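Non-ribosomal peptide synthetase (Methanobrevibacter ruminantium, PDB 6VTJ) probably carries a peptide intermediate on a phosphopantetheine-bearing carrier domain and releases it by reduction in an adjoining Rossmann-type reductase domain. Local coordinates at residues A[318-323]-A[361-366]; A[327-332]-A[481-486]; A[388-393]-A[467-472]. One frame throughout, in Å; residues are numbered along the deposited sequence.

Interaction 1. Residues A[318-323]-A[361-366]; sequences VGNLMS and VDMSQI
Asn320 donates to Asp362 twice, once from its backbone to the side chain and once from its side chain to the backbone. Asn320 N gives its hydrogen to Asp362 OD2 at 2.8 Å, on the syn lone pair of the carboxylate. The second bond comes from the carboxamide: ND2 of Asn320 reaches the backbone O of Asp362 at 3.0 Å, with that oxygen close to the amide plane. Its CG stands opposite the backbone N (chi1 -180°), and this swings the amide across to the neighbouring strand. OD2 of Asp362 also takes OG of Ser364 at 2.6 Å on its anti lone pair, so two donors on two sides fix the rotation of the carboxylate. Beside it, a CB on Gly319 would probably run into Asp362 OD2.

Further along, the backbones zip up as parallel strands. Ser364 N donates to Asn320 O, Met322 N donates to Ser364 O at 3.0 Å, almost straight (173° at the hydrogen), and Ile366 N closes the ladder on Met322 O at 2.9 Å. The tighter side has CG of Met322 against CE of Met363 at 3.8 Å, where Phe339 of helix 338-349 touches both methionines. The side of Leu321 is looser: its CB comes no nearer than 4.3 Å to Ile366 CD1, and Leu321, like Gly319, Asn320 and Val361, keeps some exposure to solvent. Such parallel pairing, with a strand running straight into helix 366-376 and Gln365 at the N-cap, belongs to the Rossmann-type core of the reductase.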
loop_
_atom_site.group_PDB
_atom_site.type_symbol
_atom_site.label_atom_id
_atom_site.label_comp_id
_atom_site.label_asym_id
_atom_site.label_seq_id
_atom_site.Cartn_x
_atom_site.Cartn_y
_atom_site.Cartn_z
ATOM N N VAL A 318 6.616 2.496 -4.670
ATOM C CA VAL A 318 6.759 1.045 -4.727
ATOM C C VAL A 318 5.437 0.427 -5.177
ATOM O O VAL A 318 4.397 1.090 -5.248
ATOM C CB VAL A 318 7.257 0.442 -3.389
ATOM C CG1 VAL A 318 8.663 0.986 -3.057
ATOM C CG2 VAL A 318 6.267 0.678 -2.241
ATOM N N GLY A 319 5.495 -0.854 -5.518
ATOM C CA GLY A 319 4.354 -1.499 -6.125
ATOM C C GLY A 319 3.745 -2.592 -5.274
ATOM O O GLY A 319 3.257 -2.331 -4.173
ATOM N N ASN A 320 3.789 -3.822 -5.783
ATOM C CA ASN A 320 3.176 -4.995 -5.151
ATOM C C ASN A 320 4.238 -5.682 -4.293
ATOM O O ASN A 320 5.006 -6.522 -4.773
ATOM C CB ASN A 320 2.616 -5.914 -6.234
ATOM C CG ASN A 320 1.945 -7.175 -5.678
ATOM O OD1 ASN A 320 1.362 -7.176 -4.593
ATOM N ND2 ASN A 320 2.014 -8.249 -6.447
ATOM N N LEU A 321 4.262 -5.340 -2.997
ATOM C CA LEU A 321 5.311 -5.774 -2.076
ATOM C C LEU A 321 5.118 -7.244 -1.712
ATOM O O LEU A 321 4.209 -7.587 -0.944
ATOM C CB LEU A 321 5.310 -4.905 -0.820
ATOM C CG LEU A 321 5.584 -3.418 -1.039
ATOM C CD1 LEU A 321 5.687 -2.708 0.287
ATOM C CD2 LEU A 321 6.854 -3.199 -1.856
ATOM N N MET A 322 6.019 -8.099 -2.186
ATOM C CA MET A 322 5.857 -9.546 -2.087
ATOM C C MET A 322 7.009 -10.180 -1.301
ATOM O O MET A 322 7.955 -9.515 -0.868
ATOM C CB MET A 322 5.738 -10.152 -3.490
ATOM C CG MET A 322 4.338 -9.938 -4.090
ATOM S SD MET A 322 3.094 -10.948 -3.257
ATOM C CE MET A 322 2.087 -9.780 -2.301
ATOM N N SER A 323 6.918 -11.497 -1.148
ATOM C CA SER A 323 7.814 -12.258 -0.283
ATOM C C SER A 323 9.262 -12.187 -0.751
ATOM O O SER A 323 9.552 -11.993 -1.941
ATOM C CB SER A 323 7.374 -13.720 -0.243
ATOM O OG SER A 323 5.972 -13.779 -0.149
ATOM N N VAL A 361 1.214 -8.265 -13.246
ATOM C CA VAL A 361 1.603 -7.673 -11.977
ATOM C C VAL A 361 3.114 -7.720 -11.844
ATOM O O VAL A 361 3.776 -8.621 -12.370
ATOM C CB VAL A 361 0.920 -8.382 -10.787
ATOM C CG1 VAL A 361 1.665 -9.681 -10.439
ATOM C CG2 VAL A 361 0.879 -7.449 -9.611
ATOM N N ASP A 362 3.655 -6.712 -11.160
ATOM C CA ASP A 362 4.996 -6.780 -10.605
ATOM C C ASP A 362 4.989 -7.630 -9.343
ATOM O O ASP A 362 4.065 -7.549 -8.524
ATOM C CB ASP A 362 5.503 -5.380 -10.270
ATOM C CG ASP A 362 4.720 -4.733 -9.129
ATOM O OD1 ASP A 362 3.521 -4.411 -9.319
ATOM O OD2 ASP A 362 5.301 -4.548 -8.042
ATOM N N MET A 363 5.999 -8.473 -9.202
ATOM C CA MET A 363 6.256 -9.156 -7.937
ATOM C C MET A 363 7.532 -8.532 -7.381
ATOM O O MET A 363 8.649 -8.971 -7.666
ATOM C CB MET A 363 6.354 -10.652 -8.117
ATOM C CG MET A 363 5.126 -11.228 -8.826
ATOM S SD MET A 363 3.679 -11.380 -7.768
ATOM C CE MET A 363 4.188 -12.721 -6.686
ATOM N N SER A 364 7.353 -7.476 -6.599
ATOM C CA SER A 364 8.477 -6.717 -6.057
ATOM C C SER A 364 8.916 -7.382 -4.758
ATOM O O SER A 364 8.370 -7.110 -3.688
ATOM C CB SER A 364 8.065 -5.265 -5.850
ATOM O OG SER A 364 7.755 -4.650 -7.096
ATOM N N GLN A 365 9.914 -8.267 -4.865
ATOM C CA GLN A 365 10.405 -9.024 -3.718
ATOM C C GLN A 365 10.983 -8.082 -2.664
ATOM O O GLN A 365 11.862 -7.262 -2.964
ATOM C CB GLN A 365 11.463 -10.028 -4.178
ATOM C CG GLN A 365 10.996 -10.956 -5.336
ATOM C CD GLN A 365 11.420 -10.463 -6.726
ATOM O OE1 GLN A 365 11.770 -9.295 -6.909
ATOM N NE2 GLN A 365 11.418 -11.371 -7.703
ATOM N N ILE A 366 10.501 -8.224 -1.419
ATOM C CA ILE A 366 10.706 -7.207 -0.379
ATOM C C ILE A 366 12.189 -6.969 -0.088
ATOM O O ILE A 366 12.589 -5.840 0.266
ATOM C CB ILE A 366 9.925 -7.595 0.896
ATOM C CG1 ILE A 366 9.797 -6.415 1.862
ATOM C CG2 ILE A 366 10.622 -8.711 1.614
ATOM C CD1 ILE A 366 8.981 -5.259 1.372
#

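Interaction 2. Residues A[327-332]-A[481-486]; sequences DGVFQK and FDYLNK
Tyr483 projects from helix 474-485 onto the loop 327-332 and lies along its backbone. Its first carbon, CB, rests against the carbonyl of Gly328 (Tyr483 CB to Gly328 O 3.2 Å), a residue with a positive phi of 79°. A chi1 of 178° extends the ring from the helix over Val329 and Phe330 N. Val329 CA sits almost centrally under one face, 3.9 Å from the ring centroid and only 7° off the normal, which makes a textbook CH-pi contact. The two long edges then part company. On one, CE1 of Tyr483 touches the CG2 methyl of Val329 at 3.8 Å; on the other, CE2 of Tyr483 comes to 3.4 Å from Phe330 N, which lies over the same face as Val329 CA, and also packs on Phe330 CB. At the tip, Tyr483 OH lies 2.5 Å from the oxygen of a water in the ring plane. This water donates to Gln331 O at 2.8 Å.

Asp327 OD1 accepts from Val329 N in an Asx turn and forms a salt bridge with Arg324, which shapes the loop just before the ring. One helix residue on, CD2 of Leu484 approaches CD2 of Phe330 at 4.2 Å, while the phenyl ring of Phe330 also meets Phe137 edge-to-face.

No direct hydrogen bond joins helix and loop here, so the chemistry implies a union by shape and dispersion, with a bridging water as the polar link between the phenol and Gln331 O.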
loop_
_atom_site.group_PDB
_atom_site.type_symbol
_atom_site.label_atom_id
_atom_site.label_comp_id
_atom_site.label_asym_id
_atom_site.label_seq_id
_atom_site.Cartn_x
_atom_site.Cartn_y
_atom_site.Cartn_z
ATOM N N ASP A 327 14.135 -16.591 0.338
ATOM C CA ASP A 327 13.535 -17.715 1.050
ATOM C C ASP A 327 12.012 -17.714 1.075
ATOM O O ASP A 327 11.429 -18.557 1.772
ATOM C CB ASP A 327 14.049 -17.750 2.500
ATOM C CG ASP A 327 13.767 -16.453 3.262
ATOM O OD1 ASP A 327 13.015 -15.562 2.761
ATOM O OD2 ASP A 327 14.324 -16.318 4.378
ATOM N N GLY A 328 11.351 -16.779 0.389
ATOM C CA GLY A 328 9.901 -16.801 0.283
ATOM C C GLY A 328 9.144 -16.281 1.483
ATOM O O GLY A 328 7.914 -16.429 1.534
ATOM N N VAL A 329 9.821 -15.661 2.444
ATOM C CA VAL A 329 9.157 -15.232 3.669
ATOM C C VAL A 329 8.358 -13.973 3.377
ATOM O O VAL A 329 8.882 -13.013 2.800
ATOM C CB VAL A 329 10.174 -15.004 4.800
ATOM C CG1 VAL A 329 9.554 -14.190 5.926
ATOM C CG2 VAL A 329 10.662 -16.326 5.331
ATOM N N PHE A 330 7.096 -13.970 3.808
ATOM C CA PHE A 330 6.150 -12.882 3.648
ATOM C C PHE A 330 5.946 -12.181 4.992
ATOM O O PHE A 330 6.595 -12.508 5.988
ATOM C CB PHE A 330 4.843 -13.434 3.065
ATOM C CG PHE A 330 3.907 -12.368 2.573
ATOM C CD1 PHE A 330 4.366 -11.355 1.737
ATOM C CD2 PHE A 330 2.580 -12.356 2.980
ATOM C CE1 PHE A 330 3.513 -10.365 1.290
ATOM C CE2 PHE A 330 1.713 -11.358 2.559
ATOM C CZ PHE A 330 2.180 -10.359 1.694
ATOM N N GLN A 331 5.023 -11.225 5.035
ATOM C CA GLN A 331 4.863 -10.413 6.237
ATOM C C GLN A 331 4.236 -11.225 7.381
ATOM O O GLN A 331 3.590 -12.252 7.169
ATOM C CB GLN A 331 4.022 -9.164 5.933
ATOM C CG GLN A 331 2.565 -9.428 5.667
ATOM C CD GLN A 331 1.929 -8.348 4.816
ATOM O OE1 GLN A 331 2.614 -7.593 4.126
ATOM N NE2 GLN A 331 0.608 -8.276 4.851
ATOM N N LYS A 332 4.453 -10.753 8.617
ATOM C CA LYS A 332 3.842 -11.412 9.773
ATOM C C LYS A 332 2.324 -11.510 9.626
ATOM O O LYS A 332 1.741 -12.571 9.868
ATOM C CB LYS A 332 4.206 -10.681 11.060
ATOM N N PHE A 481 4.817 -19.690 -2.343
ATOM C CA PHE A 481 3.643 -20.444 -1.958
ATOM C C PHE A 481 3.996 -21.471 -0.893
ATOM O O PHE A 481 3.181 -21.715 0.008
ATOM C CB PHE A 481 2.990 -21.066 -3.198
ATOM C CG PHE A 481 2.319 -20.044 -4.084
ATOM C CD1 PHE A 481 1.465 -19.110 -3.542
ATOM C CD2 PHE A 481 2.596 -19.985 -5.439
ATOM C CE1 PHE A 481 0.862 -18.154 -4.336
ATOM C CE2 PHE A 481 1.999 -19.039 -6.241
ATOM C CZ PHE A 481 1.128 -18.120 -5.692
ATOM N N ASP A 482 5.233 -21.995 -0.905
ATOM C CA ASP A 482 5.581 -22.950 0.142
ATOM C C ASP A 482 5.437 -22.282 1.493
ATOM O O ASP A 482 4.846 -22.848 2.427
ATOM C CB ASP A 482 7.006 -23.465 -0.029
ATOM C CG ASP A 482 7.139 -24.501 -1.132
ATOM O OD1 ASP A 482 6.131 -24.882 -1.762
ATOM O OD2 ASP A 482 8.284 -24.931 -1.375
ATOM N N TYR A 483 5.887 -21.029 1.575
ATOM C CA TYR A 483 5.823 -20.344 2.852
ATOM C C TYR A 483 4.373 -20.224 3.298
ATOM O O TYR A 483 4.016 -20.604 4.423
ATOM C CB TYR A 483 6.500 -18.978 2.746
ATOM C CG TYR A 483 6.437 -18.204 4.020
ATOM C CD1 TYR A 483 7.305 -18.485 5.063
ATOM C CD2 TYR A 483 5.498 -17.191 4.197
ATOM C CE1 TYR A 483 7.248 -17.777 6.248
ATOM C CE2 TYR A 483 5.427 -16.482 5.387
ATOM C CZ TYR A 483 6.310 -16.787 6.406
ATOM O OH TYR A 483 6.255 -16.083 7.584
ATOM N N LEU A 484 3.504 -19.771 2.394
ATOM C CA LEU A 484 2.123 -19.576 2.807
ATOM C C LEU A 484 1.467 -20.915 3.102
ATOM O O LEU A 484 0.594 -21.007 3.968
ATOM C CB LEU A 484 1.348 -18.814 1.741
ATOM C CG LEU A 484 1.810 -17.390 1.447
ATOM C CD1 LEU A 484 1.185 -16.945 0.138
ATOM C CD2 LEU A 484 1.465 -16.434 2.572
ATOM N N ASN A 485 1.922 -21.976 2.447
ATOM C CA ASN A 485 1.305 -23.261 2.712
ATOM C C ASN A 485 1.659 -23.760 4.102
ATOM O O ASN A 485 0.892 -24.522 4.691
ATOM C CB ASN A 485 1.717 -24.261 1.645
ATOM C CG ASN A 485 0.806 -24.212 0.449
ATOM O OD1 ASN A 485 -0.330 -23.730 0.538
ATOM N ND2 ASN A 485 1.289 -24.713 -0.680
ATOM N N LYS A 486 2.797 -23.320 4.650
ATOM C CA LYS A 486 3.093 -23.630 6.048
ATOM C C LYS A 486 2.004 -23.129 7.003
ATOM O O LYS A 486 1.879 -23.644 8.122
ATOM C CB LYS A 486 4.438 -23.029 6.467
ATOM C CG LYS A 486 5.663 -23.746 5.899
ATOM C CD LYS A 486 6.912 -23.432 6.720
HETATM O O HOH W 1 4.167 -14.792 8.115
#

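Interaction 3. Residues A[388-393]-A[467-472]; sequences CMNNHY and FDWPEA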
loop_
_atom_site.group_PDB
_atom_site.type_symbol
_atom_site.label_atom_id
_atom_site.label_comp_id
_atom_site.label_asym_id
_atom_site.label_seq_id
_atom_site.Cartn_x
_atom_site.Cartn_y
_atom_site.Cartn_z
ATOM N N CYS A 388 10.023 2.199 -8.204
ATOM C CA CYS A 388 10.897 1.133 -7.737
ATOM C C CYS A 388 10.065 -0.143 -7.597
ATOM O O CYS A 388 9.566 -0.463 -6.519
ATOM C CB CYS A 388 11.555 1.549 -6.428
ATOM S SG CYS A 388 12.771 0.381 -5.789
ATOM N N MET A 389 9.933 -0.876 -8.699
ATOM C CA MET A 389 9.159 -2.102 -8.743
ATOM C C MET A 389 9.743 -3.027 -9.798
ATOM O O MET A 389 10.341 -2.579 -10.783
ATOM C CB MET A 389 7.675 -1.831 -9.036
ATOM C CG MET A 389 7.407 -0.917 -10.227
ATOM S SD MET A 389 5.733 -0.200 -10.144
ATOM C CE MET A 389 4.723 -1.606 -10.625
ATOM N N ASN A 390 9.547 -4.329 -9.578
ATOM C CA ASN A 390 10.054 -5.370 -10.462
ATOM C C ASN A 390 9.534 -5.205 -11.885
ATOM O O ASN A 390 8.332 -5.347 -12.133
ATOM C CB ASN A 390 9.679 -6.738 -9.908
ATOM C CG ASN A 390 10.528 -7.839 -10.487
ATOM O OD1 ASN A 390 10.853 -7.808 -11.658
ATOM N ND2 ASN A 390 10.907 -8.809 -9.662
ATOM N N ASN A 391 10.419 -4.891 -12.828
ATOM C CA ASN A 391 9.982 -4.601 -14.184
ATOM C C ASN A 391 9.678 -5.858 -14.995
ATOM O O ASN A 391 9.114 -5.747 -16.088
ATOM C CB ASN A 391 11.022 -3.731 -14.910
ATOM C CG ASN A 391 12.373 -4.404 -15.036
ATOM O OD1 ASN A 391 13.005 -4.748 -14.042
ATOM N ND2 ASN A 391 12.844 -4.546 -16.262
ATOM N N HIS A 392 9.994 -7.045 -14.485
ATOM C CA HIS A 392 9.654 -8.293 -15.179
ATOM C C HIS A 392 8.265 -8.766 -14.730
ATOM O O HIS A 392 8.112 -9.673 -13.902
ATOM C CB HIS A 392 10.740 -9.338 -14.922
ATOM C CG HIS A 392 12.115 -8.854 -15.251
ATOM N ND1 HIS A 392 13.080 -8.626 -14.288
ATOM C CD2 HIS A 392 12.679 -8.515 -16.435
ATOM C CE1 HIS A 392 14.181 -8.183 -14.869
ATOM N NE2 HIS A 392 13.963 -8.105 -16.170
ATOM N N TYR A 393 7.234 -8.131 -15.296
ATOM C CA TYR A 393 5.853 -8.430 -14.925
ATOM C C TYR A 393 5.486 -9.855 -15.321
ATOM O O TYR A 393 5.938 -10.369 -16.350
ATOM C CB TYR A 393 4.867 -7.483 -15.609
ATOM C CG TYR A 393 5.002 -6.007 -15.289
ATOM C CD1 TYR A 393 5.804 -5.555 -14.247
ATOM C CD2 TYR A 393 4.317 -5.065 -16.045
ATOM C CE1 TYR A 393 5.922 -4.200 -13.974
ATOM C CE2 TYR A 393 4.420 -3.716 -15.783
ATOM C CZ TYR A 393 5.223 -3.286 -14.746
ATOM O OH TYR A 393 5.304 -1.947 -14.479
ATOM N N PHE A 467 21.940 -2.565 -9.923
ATOM C CA PHE A 467 20.755 -3.272 -9.447
ATOM C C PHE A 467 19.921 -3.700 -10.648
ATOM O O PHE A 467 19.511 -2.855 -11.454
ATOM C CB PHE A 467 19.948 -2.371 -8.502
ATOM C CG PHE A 467 18.658 -2.975 -8.016
ATOM C CD1 PHE A 467 17.579 -3.140 -8.868
ATOM C CD2 PHE A 467 18.518 -3.351 -6.684
ATOM C CE1 PHE A 467 16.399 -3.705 -8.419
ATOM C CE2 PHE A 467 17.329 -3.921 -6.225
ATOM C CZ PHE A 467 16.273 -4.099 -7.091
ATOM N N ASP A 468 19.656 -5.002 -10.760
ATOM C CA ASP A 468 18.663 -5.539 -11.682
ATOM C C ASP A 468 17.618 -6.303 -10.871
ATOM O O ASP A 468 17.935 -6.889 -9.827
ATOM C CB ASP A 468 19.289 -6.480 -12.731
ATOM C CG ASP A 468 19.937 -5.741 -13.902
ATOM O OD1 ASP A 468 20.038 -4.517 -13.870
ATOM O OD2 ASP A 468 20.344 -6.402 -14.890
ATOM N N TRP A 469 16.356 -6.300 -11.347
ATOM C CA TRP A 469 15.356 -7.051 -10.578
ATOM C C TRP A 469 15.437 -8.547 -10.902
ATOM O O TRP A 469 15.561 -8.920 -12.067
ATOM C CB TRP A 469 13.946 -6.548 -10.876
ATOM C CG TRP A 469 13.583 -5.219 -10.231
ATOM C CD1 TRP A 469 13.694 -3.976 -10.795
ATOM C CD2 TRP A 469 13.057 -5.015 -8.916
ATOM N NE1 TRP A 469 13.266 -3.017 -9.910
ATOM C CE2 TRP A 469 12.852 -3.636 -8.755
ATOM C CE3 TRP A 469 12.720 -5.871 -7.862
ATOM C CZ2 TRP A 469 12.337 -3.091 -7.574
ATOM C CZ3 TRP A 469 12.213 -5.324 -6.684
ATOM C CH2 TRP A 469 12.027 -3.949 -6.556
ATOM N N PRO A 470 15.350 -9.429 -9.901
ATOM C CA PRO A 470 15.298 -10.860 -10.202
ATOM C C PRO A 470 13.925 -11.251 -10.703
ATOM O O PRO A 470 12.903 -10.780 -10.202
ATOM C CB PRO A 470 15.592 -11.525 -8.853
ATOM C CG PRO A 470 15.170 -10.559 -7.846
ATOM C CD PRO A 470 15.345 -9.169 -8.447
ATOM N N GLU A 471 13.907 -12.155 -11.673
ATOM C CA GLU A 471 12.648 -12.606 -12.243
ATOM C C GLU A 471 11.838 -13.375 -11.209
ATOM O O GLU A 471 12.375 -14.162 -10.428
ATOM C CB GLU A 471 12.911 -13.490 -13.454
ATOM C CG GLU A 471 13.518 -12.731 -14.604
ATOM C CD GLU A 471 12.910 -13.101 -15.938
ATOM O OE1 GLU A 471 12.205 -12.241 -16.525
ATOM O OE2 GLU A 471 13.142 -14.253 -16.394
ATOM N N ALA A 472 10.532 -13.134 -11.200
ATOM C CA ALA A 472 9.615 -13.923 -10.380
ATOM C C ALA A 472 9.253 -15.190 -11.151
ATOM O O ALA A 472 8.133 -15.366 -11.635
ATOM C CB ALA A 472 8.374 -13.117 -10.013
HETATM O O HOH W 2 15.785 -4.805 -13.654
HETATM O O HOH W 3 9.397 -12.249 -13.394
#
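The indole of Trp469 lies flat on a peptide bond: the Met389-Asn390 linkage passes beneath it, with Met389 C 3.3 Å from Trp469 CE2. The contact joins the loop between strands 385-388 and 394-395 to the one leading into helix 474-485. Just beyond the peptide, Asn390 CA makes a CH-pi contact, 3.5 Å from the centroid of the five-membered ring. An Asx turn shapes the first loop, Asn390 OD1 accepting from His392 N, while ND2 of Asn390 crosses to donate to Pro470 O at 2.9 Å, with the oxygen near the amide plane. A chi1 of -161° sends the carboxamide toward Pro470. Phe467 CE1 covers the indole face remote from the peptide. Cys388 SG meets Trp469 CZ2 at the rim, 3.9 Å off, as a sulfur-aromatic contact. With an alanine in place of Trp469, the Met389-Asn390 peptide would probably lose its aromatic cover and a gap open toward Phe467. Outside the indole, His392 turns its ring edge to Trp469 O, His392 CE1 to that O 3.2 Å, and one face to Glu471 CG. A last link is made by water, which donates to His392 O at 2.9 Å and accepts from Ala472 N at 2.6 Å.

In the fold
Interaction 1 stands between the other two: its centre is about 9 Å from that of interaction 3 and about 14 Å from that of interaction 2, while 2 and 3 lie about 19 Å apart between centres and do not touch, nearest atoms being about 9 Å apart. Toward 467-472, Gln365 NE2 bonds to Pro470 O at 3.0 Å; toward 388-393, Ser364 OG accepts from Asn390 N. Toward 327-332, Ser323 CB packs on Gly328 O at 3.3 Å. Helix 474-485, just past interaction 3, passes Met322 and Met363 on its way to interaction 2. The side chains of Asn320 and Phe330 lie about 7 Å from the bound phosphopantetheine, Met389 about 13 Å; Met322 touches Asn337 of that pocket.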